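Uncharacterized protein (Kribbella flavida, PDB 5EVH) is of unknown function but carries a SnoaL-like domain of the NTF2 clan, whose cone-shaped fold often encloses a ligand-binding or catalytic pocket. Local coordinates at residues L9-A14 with M28-G33; A14-W19 with L78-E83; R22-A27 with A52-F57; A39-I44 with F110-F115; H95-V98 with T104-R107. One frame throughout, in Å; residues are numbered along the deposited sequence.

Overall arrangement
Interactions 2 and 3 lie in the core and rest on aromatic rings and apolar side chains: interaction 2 seats helix 7-20 on strand 75-84, and interaction 3 packs helix 24-28 on helix 47-58. Interactions 1 and 4 are surface contacts: in the first a histidine meets helix 7-20 partly through water, and in the second a turn packs against the segment leading into the C-terminal helix at the subunit boundary. Interaction 5 is only partly buried and rests on backbone hydrogen bonds between neighbouring strands. Interactions 1 and 2 share Ala14 and both use helix 7-20, whereas interactions 2, 4 and 5 all reach the one curved sheet and touch the second subunit.

Interaction 1 (L9-A14 with M28-G33); sequences LDTALA and MRHVAG
Ala14 and Thr11, one helical turn apart, offer their methyl groups to the imidazole of His30. The packing is light. CB of Ala14 lies 3.7 Å from NE2 of His30 and nearly as close to CE1, while CG2 of Thr11 stands 4.0 Å from ND1 at the other nitrogen. Both methyls approach the ring obliquely. The carbonyl O of Thr11 lies above one face, offset toward the rim. Small residues suit this side of the helix, because they let a flat ring come close to the backbone.

His30 is the third residue of a type I turn from Met28 to Val31, closed by a 3.1 Å bond from Val31 N to Met28 O. The turn carries the chain from helix 24-28 into strand 31-32, and backbone bonds from His30 and Ala32 to Ile103 tie it to the curved sheet of this NTF2-like fold. Helix 7-20 lies against the same sheet, its Ala12 packed on Leu78 and Leu96.

The polar link is indirect. One water sits 2.7 Å from OG1 of Thr11 and 2.7 Å from ND1 of His30, meeting the imidazole at its edge and in its plane. With chi1 at -69°, the threonine keeps OG1 beside its own backbone N, facing the water, and sends CG2 toward the ring; OG1 also makes a weak bond to Ala7 O.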
# COMPACT_ATOMS: atom_id res chain seq x y z
N LEU A 9 10.60 4.92 -12.44
CA LEU A 9 10.43 5.72 -11.23
C LEU A 9 10.37 7.21 -11.56
O LEU A 9 9.63 7.97 -10.92
CB LEU A 9 11.61 5.47 -10.23
CG LEU A 9 11.47 6.22 -8.87
CD1 LEU A 9 10.12 5.93 -8.22
CD2 LEU A 9 12.59 5.84 -7.91
N ASP A 10 11.22 7.68 -12.47
CA ASP A 10 11.16 9.10 -12.87
C ASP A 10 9.77 9.46 -13.38
O ASP A 10 9.21 10.51 -13.02
CB ASP A 10 12.18 9.37 -13.99
CG ASP A 10 13.63 9.36 -13.48
OD1 ASP A 10 13.86 9.46 -12.24
OD2 ASP A 10 14.52 9.31 -14.36
N THR A 11 9.17 8.57 -14.20
CA THR A 11 7.81 8.82 -14.69
C THR A 11 6.79 8.82 -13.55
O THR A 11 5.90 9.70 -13.46
CB THR A 11 7.45 7.76 -15.74
OG1 THR A 11 8.27 8.00 -16.89
CG2 THR A 11 5.99 7.83 -16.12
N ALA A 12 6.88 7.80 -12.67
CA ALA A 12 5.98 7.70 -11.53
C ALA A 12 6.03 8.96 -10.68
O ALA A 12 4.98 9.46 -10.26
CB ALA A 12 6.37 6.46 -10.70
N LEU A 13 7.25 9.43 -10.32
CA LEU A 13 7.35 10.62 -9.47
C LEU A 13 6.91 11.90 -10.22
O LEU A 13 6.38 12.82 -9.60
CB LEU A 13 8.78 10.79 -8.95
CG LEU A 13 9.22 9.66 -7.98
CD1 LEU A 13 10.73 9.84 -7.64
CD2 LEU A 13 8.37 9.77 -6.72
N ALA A 14 7.16 12.00 -11.54
CA ALA A 14 6.72 13.19 -12.29
C ALA A 14 5.19 13.26 -12.33
O ALA A 14 4.60 14.33 -12.11
CB ALA A 14 7.30 13.14 -13.72
N MSE A 28 -1.61 13.74 -16.79
CA MSE A 28 -2.19 12.83 -17.77
C MSE A 28 -1.26 12.62 -18.95
O MSE A 28 -1.43 11.66 -19.69
CB MSE A 28 -3.55 13.35 -18.24
CG MSE A 28 -4.63 13.26 -17.14
SE MSE A 28 -4.98 11.47 -16.44
CE MSE A 28 -5.51 10.70 -18.11
N ARG A 29 -0.28 13.51 -19.14
CA ARG A 29 0.77 13.23 -20.12
C ARG A 29 1.44 11.91 -19.84
O ARG A 29 2.08 11.36 -20.74
CB ARG A 29 1.90 14.28 -20.10
CG ARG A 29 1.59 15.67 -20.50
CD ARG A 29 2.93 16.50 -20.43
NE ARG A 29 2.65 17.89 -20.72
CZ ARG A 29 3.48 18.88 -20.45
NH1 ARG A 29 4.69 18.64 -19.87
NH2 ARG A 29 3.11 20.11 -20.75
N HIS A 30 1.48 11.50 -18.57
CA HIS A 30 2.23 10.32 -18.21
C HIS A 30 1.36 9.08 -18.14
O HIS A 30 1.85 8.05 -17.69
CB HIS A 30 2.89 10.54 -16.85
CG HIS A 30 3.87 11.66 -16.85
ND1 HIS A 30 5.15 11.52 -17.35
CD2 HIS A 30 3.76 12.94 -16.41
CE1 HIS A 30 5.81 12.66 -17.19
NE2 HIS A 30 4.99 13.55 -16.63
N VAL A 31 0.11 9.16 -18.58
CA VAL A 31 -0.86 8.07 -18.47
C VAL A 31 -1.14 7.49 -19.86
O VAL A 31 -1.49 8.24 -20.78
CB VAL A 31 -2.17 8.57 -17.84
CG1 VAL A 31 -3.28 7.46 -17.92
CG2 VAL A 31 -1.91 9.02 -16.38
N ALA A 32 -1.05 6.17 -20.00
CA ALA A 32 -1.39 5.57 -21.30
C ALA A 32 -2.89 5.64 -21.58
O ALA A 32 -3.72 5.51 -20.68
CB ALA A 32 -0.94 4.12 -21.35
N GLY A 33 -3.26 5.80 -22.85
CA GLY A 33 -4.70 5.79 -23.19
C GLY A 33 -5.43 4.55 -22.72
O GLY A 33 -6.62 4.61 -22.36
O HOH W 1 6.96 9.78 -18.47

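Interaction 2 (A14-W19 with L78-E83); sequences AYHRAW and LMYDTE
Tyr80 is the residue of strand 78-83 that both His16 and Trp19 touch, and its neighbours two places away along the strand frame it. Leu78 comes first, its CD1 in the plane of the tyrosine ring at the edge. Met79 belongs to the other face of the sheet, where it packs on Ile109 of the second subunit. Next is Tyr80, whose chi1 of 52° sets CG between the backbone N and the carbonyl carbon and lifts the ring toward helix 7-20. CE1 of His16 points onto one face, 3.3 Å above the plane and over the centre. This is an edge-to-face pair with centroids 4.4 Å apart and planes at 51°. At the far end of the tyrosine, its OH lies 3.5 Å from CZ3 of Trp19 in the conformer given for the tryptophan, one of two; the hydroxyl itself bonds to Glu94. Thr82 closes the frame with CG2 at the ring edge, while its OG1 bonds to Ala90 O. The imidazole C-H between two nitrogens is probably polarised, and so a fitting partner for an electron-rich phenol face; the pair fastens helix 7-20 to the concave sheet of an NTF2-like fold.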
# COMPACT_ATOMS: atom_id res chain seq x y z
N ALA A 14 7.16 12.00 -11.54
CA ALA A 14 6.72 13.19 -12.29
C ALA A 14 5.19 13.26 -12.33
O ALA A 14 4.60 14.33 -12.11
CB ALA A 14 7.30 13.14 -13.72
N TYR A 15 4.55 12.09 -12.56
CA TYR A 15 3.10 11.94 -12.47
C TYR A 15 2.62 12.32 -11.07
O TYR A 15 1.71 13.14 -10.91
CB TYR A 15 2.75 10.46 -12.77
CG TYR A 15 1.35 10.17 -12.37
CD1 TYR A 15 0.28 10.58 -13.19
CD2 TYR A 15 1.07 9.54 -11.16
CE1 TYR A 15 -1.03 10.36 -12.79
CE2 TYR A 15 -0.22 9.30 -10.78
CZ TYR A 15 -1.25 9.75 -11.59
OH TYR A 15 -2.53 9.54 -11.21
N HIS A 16 3.27 11.77 -10.04
CA HIS A 16 2.80 12.01 -8.68
C HIS A 16 2.88 13.49 -8.34
O HIS A 16 1.97 14.07 -7.74
CB HIS A 16 3.69 11.20 -7.73
CG HIS A 16 3.34 11.39 -6.29
ND1 HIS A 16 2.25 10.77 -5.71
CD2 HIS A 16 3.93 12.14 -5.32
CE1 HIS A 16 2.19 11.12 -4.43
NE2 HIS A 16 3.19 11.96 -4.17
N ARG A 17 3.98 14.14 -8.72
CA ARG A 17 4.16 15.55 -8.40
C ARG A 17 3.06 16.38 -9.04
O ARG A 17 2.58 17.36 -8.46
CB ARG A 17 5.56 15.98 -8.93
CG ARG A 17 6.11 17.24 -8.40
CD ARG A 17 5.90 18.43 -9.32
NE ARG A 17 6.66 19.55 -8.73
CZ ARG A 17 7.94 19.78 -9.02
NH1 ARG A 17 8.57 18.98 -9.93
NH2 ARG A 17 8.57 20.79 -8.41
N ALA A 18 2.78 16.10 -10.33
CA ALA A 18 1.80 16.89 -11.05
C ALA A 18 0.39 16.65 -10.48
O ALA A 18 -0.38 17.61 -10.28
CB ALA A 18 1.85 16.58 -12.55
N TRP A 19 0.08 15.37 -10.21
CA TRP A 19 -1.23 15.00 -9.70
C TRP A 19 -1.47 15.65 -8.34
O TRP A 19 -2.48 16.33 -8.15
CB TRP A 19 -1.34 13.46 -9.68
CG TRP A 19 -2.52 12.93 -8.97
CD1 TRP A 19 -3.83 12.98 -9.37
CD2 TRP A 19 -2.51 12.21 -7.72
NE1 TRP A 19 -4.63 12.39 -8.41
CE2 TRP A 19 -3.85 11.92 -7.39
CE3 TRP A 19 -1.49 11.81 -6.83
CZ2 TRP A 19 -4.19 11.20 -6.23
CZ3 TRP A 19 -1.83 11.11 -5.70
CH2 TRP A 19 -3.18 10.81 -5.39
N LEU A 78 5.81 2.91 -5.01
CA LEU A 78 6.00 4.03 -4.09
C LEU A 78 4.92 4.05 -3.03
O LEU A 78 3.83 3.47 -3.18
CB LEU A 78 6.01 5.35 -4.78
CG LEU A 78 5.03 5.62 -5.85
CD1 LEU A 78 4.15 6.60 -5.21
CD2 LEU A 78 5.84 6.34 -6.86
N MSE A 79 5.28 4.68 -1.91
CA MSE A 79 4.33 4.82 -0.80
C MSE A 79 4.42 6.28 -0.35
O MSE A 79 5.55 6.84 -0.25
CB MSE A 79 4.69 3.89 0.33
CG MSE A 79 3.69 4.10 1.52
SE MSE A 79 4.09 2.94 3.06
CE MSE A 79 3.59 1.16 2.27
N TYR A 80 3.26 6.92 -0.11
CA TYR A 80 3.23 8.33 0.23
C TYR A 80 2.15 8.55 1.28
O TYR A 80 1.16 7.82 1.35
CB TYR A 80 3.03 9.25 -1.01
CG TYR A 80 1.85 8.89 -1.87
CD1 TYR A 80 1.99 8.02 -2.95
CD2 TYR A 80 0.60 9.42 -1.60
CE1 TYR A 80 0.89 7.72 -3.76
CE2 TYR A 80 -0.50 9.13 -2.39
CZ TYR A 80 -0.34 8.26 -3.46
OH TYR A 80 -1.44 7.94 -4.25
N ASP A 81 2.36 9.55 2.11
CA ASP A 81 1.31 9.94 3.03
C ASP A 81 0.46 10.98 2.30
O ASP A 81 0.97 11.69 1.43
CB ASP A 81 1.91 10.58 4.28
CG ASP A 81 0.81 10.90 5.36
OD1 ASP A 81 -0.13 10.07 5.49
OD2 ASP A 81 0.85 11.98 5.98
N THR A 82 -0.81 11.08 2.66
CA THR A 82 -1.60 12.23 2.21
C THR A 82 -2.33 12.82 3.41
O THR A 82 -2.61 12.11 4.40
CB THR A 82 -2.67 11.89 1.11
OG1 THR A 82 -3.80 11.19 1.67
CG2 THR A 82 -2.09 11.03 -0.06
N GLU A 83 -2.64 14.12 3.33
CA GLU A 83 -3.50 14.79 4.31
C GLU A 83 -4.80 15.14 3.60
O GLU A 83 -4.75 15.59 2.45
CB GLU A 83 -2.84 16.06 4.80
CG GLU A 83 -1.44 15.72 5.41
CD GLU A 83 -0.57 17.02 5.53
OE1 GLU A 83 -1.03 18.03 6.16
OE2 GLU A 83 0.54 16.98 4.94

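Interaction 3 (R22-A27 with A52-F57); sequences RDFDTA and AFMEPF
OG1 of Thr26 donates a 2.6 Å hydrogen bond to OD1 of Asp23, fixing the first turn of the short helix from which Phe24 reaches Glu55. Asp23 is the N-cap, and its OD1 is met from above the carboxylate plane; its backbone O takes Ala27 N. Just before it, Arg22 ends the preceding helix in a Schellman motif, its positive phi turning the chain back.

Phe24 carries the contact. Glu55 holds CG anti to its backbone N (chi1 -165°), which carries the methylene across the ring in a CH-pi contact, 3.6 Å from the centroid and 14° off the normal. Beyond it the extended chain lays the carboxylate over the ring rim, with planes 22° apart and OE2 of Glu55 3.6 Å from CE2 of Phe24. Arg22 O lies over the rim of the opposite face. Salt bridges from Glu55 to Arg51 and Arg59 hold the carboxylate there. In the conformer given for Met54, a selenomethionine with two, SE lies obliquely beside the ring in a Met-aromatic contact, 3.6 Å from CD1 of Phe24. With an alanine in place of Phe24, the Glu55 methylene would probably lose the face it packs on and a gap would open beside Met54.

Helix 24-28 is thus wedged between two longer helices: Ala27 packs on Tyr15 and Ala18 of helix 7-20, and Arg51 of helix 47-58 pairs with Asp25.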
# COMPACT_ATOMS: atom_id res chain seq x y z
N ARG A 22 -2.20 19.25 -8.58
CA ARG A 22 -3.46 19.59 -9.28
C ARG A 22 -3.21 20.17 -10.67
O ARG A 22 -4.03 20.95 -11.21
CB ARG A 22 -4.33 20.54 -8.47
CG ARG A 22 -4.61 19.98 -7.09
CD ARG A 22 -5.73 20.70 -6.41
NE ARG A 22 -5.83 20.18 -5.05
CZ ARG A 22 -6.80 20.55 -4.22
NH1 ARG A 22 -7.73 21.41 -4.67
NH2 ARG A 22 -6.87 20.04 -2.99
N ASP A 23 -2.10 19.75 -11.24
CA ASP A 23 -1.70 20.06 -12.59
C ASP A 23 -2.04 18.83 -13.43
O ASP A 23 -1.16 18.06 -13.83
CB ASP A 23 -0.24 20.43 -12.54
CG ASP A 23 0.38 20.75 -13.89
OD1 ASP A 23 -0.32 20.88 -14.91
OD2 ASP A 23 1.64 20.85 -13.87
N PHE A 24 -3.35 18.63 -13.71
CA PHE A 24 -3.80 17.33 -14.21
C PHE A 24 -3.48 17.10 -15.66
O PHE A 24 -3.26 15.95 -16.06
CB PHE A 24 -5.31 17.20 -14.08
CG PHE A 24 -5.76 17.42 -12.75
CD1 PHE A 24 -5.33 16.56 -11.77
CD2 PHE A 24 -6.60 18.51 -12.44
CE1 PHE A 24 -5.73 16.80 -10.47
CE2 PHE A 24 -7.05 18.76 -11.14
CZ PHE A 24 -6.60 17.92 -10.13
N ASP A 25 -3.61 18.13 -16.48
CA ASP A 25 -3.20 17.96 -17.86
C ASP A 25 -1.78 17.47 -17.92
O ASP A 25 -1.46 16.59 -18.74
CB ASP A 25 -3.36 19.26 -18.62
CG ASP A 25 -4.84 19.63 -18.86
OD1 ASP A 25 -5.73 18.78 -18.56
OD2 ASP A 25 -5.08 20.76 -19.35
N THR A 26 -0.92 17.95 -17.01
CA THR A 26 0.47 17.49 -17.00
C THR A 26 0.57 16.06 -16.52
O THR A 26 1.26 15.23 -17.14
CB THR A 26 1.34 18.42 -16.13
OG1 THR A 26 1.23 19.75 -16.70
CG2 THR A 26 2.83 17.97 -16.11
N ALA A 27 -0.15 15.72 -15.44
CA ALA A 27 -0.13 14.35 -14.93
C ALA A 27 -0.60 13.36 -15.99
O ALA A 27 0.02 12.29 -16.16
CB ALA A 27 -1.02 14.24 -13.68
N ALA A 52 -11.41 10.53 -14.42
CA ALA A 52 -12.59 10.74 -13.60
C ALA A 52 -12.40 10.23 -12.18
O ALA A 52 -13.08 10.70 -11.28
CB ALA A 52 -13.83 10.10 -14.27
N PHE A 53 -11.48 9.27 -11.94
CA PHE A 53 -11.18 8.78 -10.59
C PHE A 53 -10.09 9.63 -9.91
O PHE A 53 -10.25 10.06 -8.76
CB PHE A 53 -10.77 7.29 -10.68
CG PHE A 53 -9.95 6.79 -9.53
CD1 PHE A 53 -10.52 6.55 -8.31
CD2 PHE A 53 -8.61 6.53 -9.68
CE1 PHE A 53 -9.73 6.09 -7.23
CE2 PHE A 53 -7.82 6.06 -8.62
CZ PHE A 53 -8.39 5.83 -7.40
N MSE A 54 -8.99 9.91 -10.63
CA MSE A 54 -7.80 10.56 -10.02
C MSE A 54 -8.10 12.02 -9.69
O MSE A 54 -7.72 12.53 -8.63
CB MSE A 54 -6.52 10.47 -10.92
CG MSE A 54 -6.55 11.14 -12.31
SE MSE A 54 -5.94 13.06 -12.58
CE MSE A 54 -4.02 12.77 -12.90
N GLU A 55 -8.78 12.70 -10.60
CA GLU A 55 -8.95 14.14 -10.41
C GLU A 55 -9.69 14.47 -9.10
O GLU A 55 -9.16 15.27 -8.32
CB GLU A 55 -9.64 14.76 -11.64
CG GLU A 55 -9.49 16.23 -11.61
CD GLU A 55 -9.83 16.94 -12.95
OE1 GLU A 55 -9.71 16.37 -14.06
OE2 GLU A 55 -10.20 18.12 -12.85
N PRO A 56 -10.90 13.92 -8.82
CA PRO A 56 -11.55 14.17 -7.50
C PRO A 56 -10.67 13.78 -6.33
O PRO A 56 -10.68 14.44 -5.27
CB PRO A 56 -12.81 13.30 -7.55
CG PRO A 56 -12.97 12.87 -8.96
CD PRO A 56 -11.66 12.96 -9.65
N PHE A 57 -9.86 12.74 -6.51
CA PHE A 57 -8.96 12.32 -5.43
C PHE A 57 -7.96 13.42 -5.16
O PHE A 57 -7.80 13.87 -4.01
CB PHE A 57 -8.29 11.00 -5.87
CG PHE A 57 -7.60 10.20 -4.77
CD1 PHE A 57 -7.41 10.70 -3.50
CD2 PHE A 57 -7.12 8.91 -5.07
CE1 PHE A 57 -6.75 9.93 -2.52
CE2 PHE A 57 -6.46 8.12 -4.09
CZ PHE A 57 -6.29 8.63 -2.82

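Interaction 4 (A39-I44 with F110-F115); sequences APAGRI and FDRTPF
Pro40 packs squarely on Phe110, and this is the tight part of the contact. CG of the proline stands over the centre of the ring, 3.8 Å from the centroid and 14° off its normal, a CH-pi contact, while CD comes to 3.6 Å from CE1 of Phe110. The phenylalanine chi1 of 56° holds the ring up toward the turn, and its backbone N, buried beneath CG of Pro40, has no hydrogen-bonding partner. The same CE1 corner also meets the ring of Phe57.

Pro40 suits its place as the second residue of a type I turn from Ala39 to Gly42, linking strands 35-39 and 42-45, where its fixed phi is the one needed. Gly42 N returns to Ala39 O at 2.9 Å, and at its positive phi a side chain would press against the carbonyl O of Ala41.

The looser side lies at exposed Ala41, whose CB is 3.6 Å from NH1 of Arg112. That arginine, at the subunit boundary, bends at chi3 (-72°) to lay its guanidinium over the turn: NE lies 3.6 Å from CB of Pro40, and Pro40 O sits 3.5 Å above the guanidinium plane, toward its rim. NE turns to a salt bridge with Asp111 of the second subunit. Asp111 of this chain repays it to Arg112 of the second subunit, and its OD1 accepts from Thr113 N at 3.0 Å, capping the helix start. A leucine in place of Arg112 would probably leave Asp111 of the second subunit without its charged mate and Pro40 O without the flat group over it. Apolar packing thus seats the turn on Phe110, while the reciprocal charges join the two subunits.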
# COMPACT_ATOMS: atom_id res chain seq x y z
N ALA A 39 -7.92 -0.31 -8.15
CA ALA A 39 -8.02 0.58 -7.00
C ALA A 39 -8.86 -0.11 -5.93
O ALA A 39 -9.45 -1.15 -6.24
CB ALA A 39 -8.65 1.89 -7.45
N PRO A 40 -8.95 0.40 -4.69
CA PRO A 40 -9.64 -0.37 -3.65
C PRO A 40 -11.09 -0.67 -3.98
O PRO A 40 -11.56 -1.77 -3.65
CB PRO A 40 -9.49 0.51 -2.40
CG PRO A 40 -8.12 1.16 -2.64
CD PRO A 40 -8.20 1.54 -4.12
N ALA A 41 -11.79 0.22 -4.67
CA ALA A 41 -13.18 -0.04 -4.99
C ALA A 41 -13.35 -0.88 -6.26
O ALA A 41 -14.47 -1.30 -6.55
CB ALA A 41 -13.94 1.29 -5.13
N GLY A 42 -12.27 -1.17 -7.00
CA GLY A 42 -12.38 -2.03 -8.17
C GLY A 42 -11.52 -1.55 -9.34
O GLY A 42 -10.70 -0.64 -9.20
N ARG A 43 -11.76 -2.16 -10.52
CA ARG A 43 -10.94 -1.97 -11.72
C ARG A 43 -11.44 -0.79 -12.54
O ARG A 43 -12.65 -0.58 -12.67
CB ARG A 43 -10.96 -3.24 -12.56
CG ARG A 43 -10.16 -3.14 -13.87
CD ARG A 43 -10.29 -4.44 -14.68
NE ARG A 43 -9.73 -4.22 -15.99
CZ ARG A 43 -8.76 -4.95 -16.51
NH1 ARG A 43 -8.29 -5.99 -15.81
NH2 ARG A 43 -8.28 -4.65 -17.72
N ILE A 44 -10.52 -0.02 -13.10
CA ILE A 44 -10.82 1.14 -13.95
C ILE A 44 -10.07 0.95 -15.26
O ILE A 44 -8.90 0.57 -15.25
CB ILE A 44 -10.36 2.44 -13.26
CG1 ILE A 44 -11.09 2.66 -11.94
CG2 ILE A 44 -10.48 3.69 -14.15
CD1 ILE A 44 -10.37 3.62 -11.03
N PHE A 110 -5.15 1.87 -0.52
CA PHE A 110 -5.29 2.71 0.65
C PHE A 110 -6.53 2.24 1.41
O PHE A 110 -7.36 1.48 0.89
CB PHE A 110 -5.43 4.19 0.29
CG PHE A 110 -6.56 4.49 -0.65
CD1 PHE A 110 -6.32 4.53 -2.03
CD2 PHE A 110 -7.84 4.72 -0.17
CE1 PHE A 110 -7.40 4.82 -2.93
CE2 PHE A 110 -8.92 5.00 -1.04
CZ PHE A 110 -8.71 5.02 -2.42
N ASP A 111 -6.62 2.66 2.66
CA ASP A 111 -7.67 2.17 3.55
C ASP A 111 -8.85 3.13 3.41
O ASP A 111 -8.73 4.33 3.74
CB ASP A 111 -7.16 2.14 4.98
CG ASP A 111 -8.21 1.64 5.97
OD1 ASP A 111 -9.23 1.02 5.53
OD2 ASP A 111 -8.00 1.81 7.21
N ARG A 112 -9.96 2.65 2.86
CA ARG A 112 -11.18 3.47 2.75
C ARG A 112 -11.92 3.67 4.08
O ARG A 112 -12.76 4.59 4.19
CB ARG A 112 -12.15 2.85 1.71
CG ARG A 112 -11.56 2.86 0.24
CD ARG A 112 -12.58 2.23 -0.78
NE ARG A 112 -12.62 0.78 -0.56
CZ ARG A 112 -13.58 -0.01 -0.98
NH1 ARG A 112 -14.63 0.50 -1.64
NH2 ARG A 112 -13.51 -1.30 -0.72
N THR A 113 -11.63 2.85 5.10
CA THR A 113 -12.45 2.88 6.31
C THR A 113 -12.54 4.27 6.93
O THR A 113 -13.66 4.71 7.23
CB THR A 113 -11.94 1.82 7.30
OG1 THR A 113 -12.11 0.54 6.69
CG2 THR A 113 -12.74 1.82 8.62
N PRO A 114 -11.44 4.99 7.12
CA PRO A 114 -11.54 6.29 7.80
C PRO A 114 -12.46 7.24 7.09
O PRO A 114 -13.16 8.04 7.75
CB PRO A 114 -10.07 6.80 7.80
CG PRO A 114 -9.26 5.57 7.77
CD PRO A 114 -10.04 4.65 6.83
N PHE A 115 -12.48 7.20 5.76
CA PHE A 115 -13.35 8.09 5.00
C PHE A 115 -14.81 7.72 5.23
O PHE A 115 -15.64 8.57 5.60
CB PHE A 115 -12.98 8.05 3.52
CG PHE A 115 -11.59 8.57 3.24
CD1 PHE A 115 -11.38 9.96 3.01
CD2 PHE A 115 -10.49 7.71 3.24
CE1 PHE A 115 -10.11 10.46 2.74
CE2 PHE A 115 -9.22 8.19 2.95
CZ PHE A 115 -9.00 9.59 2.73

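Interaction 5 (H95-V98 with T104-R107); sequences HLTV and TQLR
Thr104 N gives its hydrogen to Thr97 O at 2.8 Å, and three more backbone bonds continue the ladder between these antiparallel strands. Thr97 N reaches Gln105 O at 2.9 Å, nearly straight at 170°. His95 and Arg107 form a hydrogen-bonded pair, each N 2.9 Å from the other's O, with both donors in the carbonyl plane. Between these pairs, Leu96 and Leu106 are a non-hydrogen-bonded pair, and their CA-H groups point to Gln105 O and His95 O.

Thr104 and Gln105 both lie opposite Thr97, a classic beta bulge, for which Thr104 takes a psi of -16°. The bulge lies in the hairpin formed by strands 92-99 and 102-109, and it probably contributes to the strong curvature seen in sheets of NTF2-like folds.

Outward from the backbone, Thr97 and Gln105 lie side by side, CB of Gln105 3.7 Å from OG1 of Thr97, while CG2 of Thr97 brushes OG1 of Thr104. On this same face one water takes the hydrogen of Arg107 NE at 3.0 Å and lies 2.9 Å from ND1 of His95, in the plane of both groups. His95 and Arg107 also pack on Ser68 and Leu67 of the second subunit. The other face holds Leu96 and Leu106, whose CD2 and CD1 approach to 4.2 Å, and Leu106 packs on Cys37 of strand 35-39. The hairpin is therefore two-sided: apolar where the leucines are buried, polar on the face where His95 and Arg107 share a water and meet the second subunit.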
# COMPACT_ATOMS: atom_id res chain seq x y z
N HIS A 95 1.77 0.63 -7.31
CA HIS A 95 2.67 -0.18 -8.10
C HIS A 95 2.39 0.21 -9.55
O HIS A 95 1.24 0.05 -10.01
CB HIS A 95 2.40 -1.66 -7.87
CG HIS A 95 3.21 -2.56 -8.78
ND1 HIS A 95 2.70 -3.73 -9.31
CD2 HIS A 95 4.50 -2.48 -9.22
CE1 HIS A 95 3.63 -4.33 -10.05
NE2 HIS A 95 4.73 -3.57 -10.04
N LEU A 96 3.39 0.73 -10.26
CA LEU A 96 3.18 1.27 -11.61
C LEU A 96 3.98 0.47 -12.62
O LEU A 96 5.14 0.11 -12.37
CB LEU A 96 3.63 2.74 -11.72
CG LEU A 96 2.92 3.68 -10.74
CD1 LEU A 96 3.72 3.73 -9.45
CD2 LEU A 96 2.78 5.06 -11.36
N THR A 97 3.39 0.24 -13.78
CA THR A 97 4.11 -0.29 -14.93
C THR A 97 4.19 0.81 -15.96
O THR A 97 3.18 1.45 -16.27
CB THR A 97 3.35 -1.49 -15.55
OG1 THR A 97 3.17 -2.45 -14.50
CG2 THR A 97 4.07 -2.09 -16.71
N VAL A 98 5.37 1.01 -16.55
CA VAL A 98 5.60 2.18 -17.40
C VAL A 98 6.27 1.71 -18.67
O VAL A 98 7.28 1.00 -18.60
CB VAL A 98 6.50 3.21 -16.69
CG1 VAL A 98 6.81 4.38 -17.68
CG2 VAL A 98 5.85 3.67 -15.32
N THR A 104 1.07 2.28 -17.91
CA THR A 104 0.10 1.40 -18.57
C THR A 104 -0.67 0.55 -17.56
O THR A 104 -1.74 0.03 -17.92
CB THR A 104 0.79 0.44 -19.54
OG1 THR A 104 1.72 -0.32 -18.74
CG2 THR A 104 1.53 1.17 -20.63
N GLN A 105 -0.18 0.45 -16.33
CA GLN A 105 -0.89 -0.27 -15.27
C GLN A 105 -0.58 0.40 -13.95
O GLN A 105 0.55 0.82 -13.72
CB GLN A 105 -0.45 -1.72 -15.10
CG GLN A 105 -0.55 -2.51 -16.34
CD GLN A 105 -0.26 -3.94 -16.06
OE1 GLN A 105 0.70 -4.51 -16.59
NE2 GLN A 105 -1.07 -4.55 -15.17
N LEU A 106 -1.58 0.47 -13.07
CA LEU A 106 -1.43 1.18 -11.81
C LEU A 106 -2.28 0.43 -10.80
O LEU A 106 -3.49 0.33 -11.01
CB LEU A 106 -1.88 2.63 -11.93
CG LEU A 106 -1.46 3.50 -10.72
CD1 LEU A 106 -1.45 4.97 -11.20
CD2 LEU A 106 -2.37 3.41 -9.60
N ARG A 107 -1.65 -0.14 -9.76
CA ARG A 107 -2.42 -0.72 -8.66
C ARG A 107 -2.22 0.17 -7.44
O ARG A 107 -1.08 0.39 -7.01
CB ARG A 107 -2.03 -2.18 -8.36
CG ARG A 107 -2.82 -2.70 -7.12
CD ARG A 107 -2.64 -4.27 -6.87
NE ARG A 107 -2.55 -5.14 -8.07
CZ ARG A 107 -3.59 -5.79 -8.61
NH1 ARG A 107 -3.39 -6.57 -9.67
NH2 ARG A 107 -4.83 -5.67 -8.11
O HOH W 2 0.08 -4.98 -9.52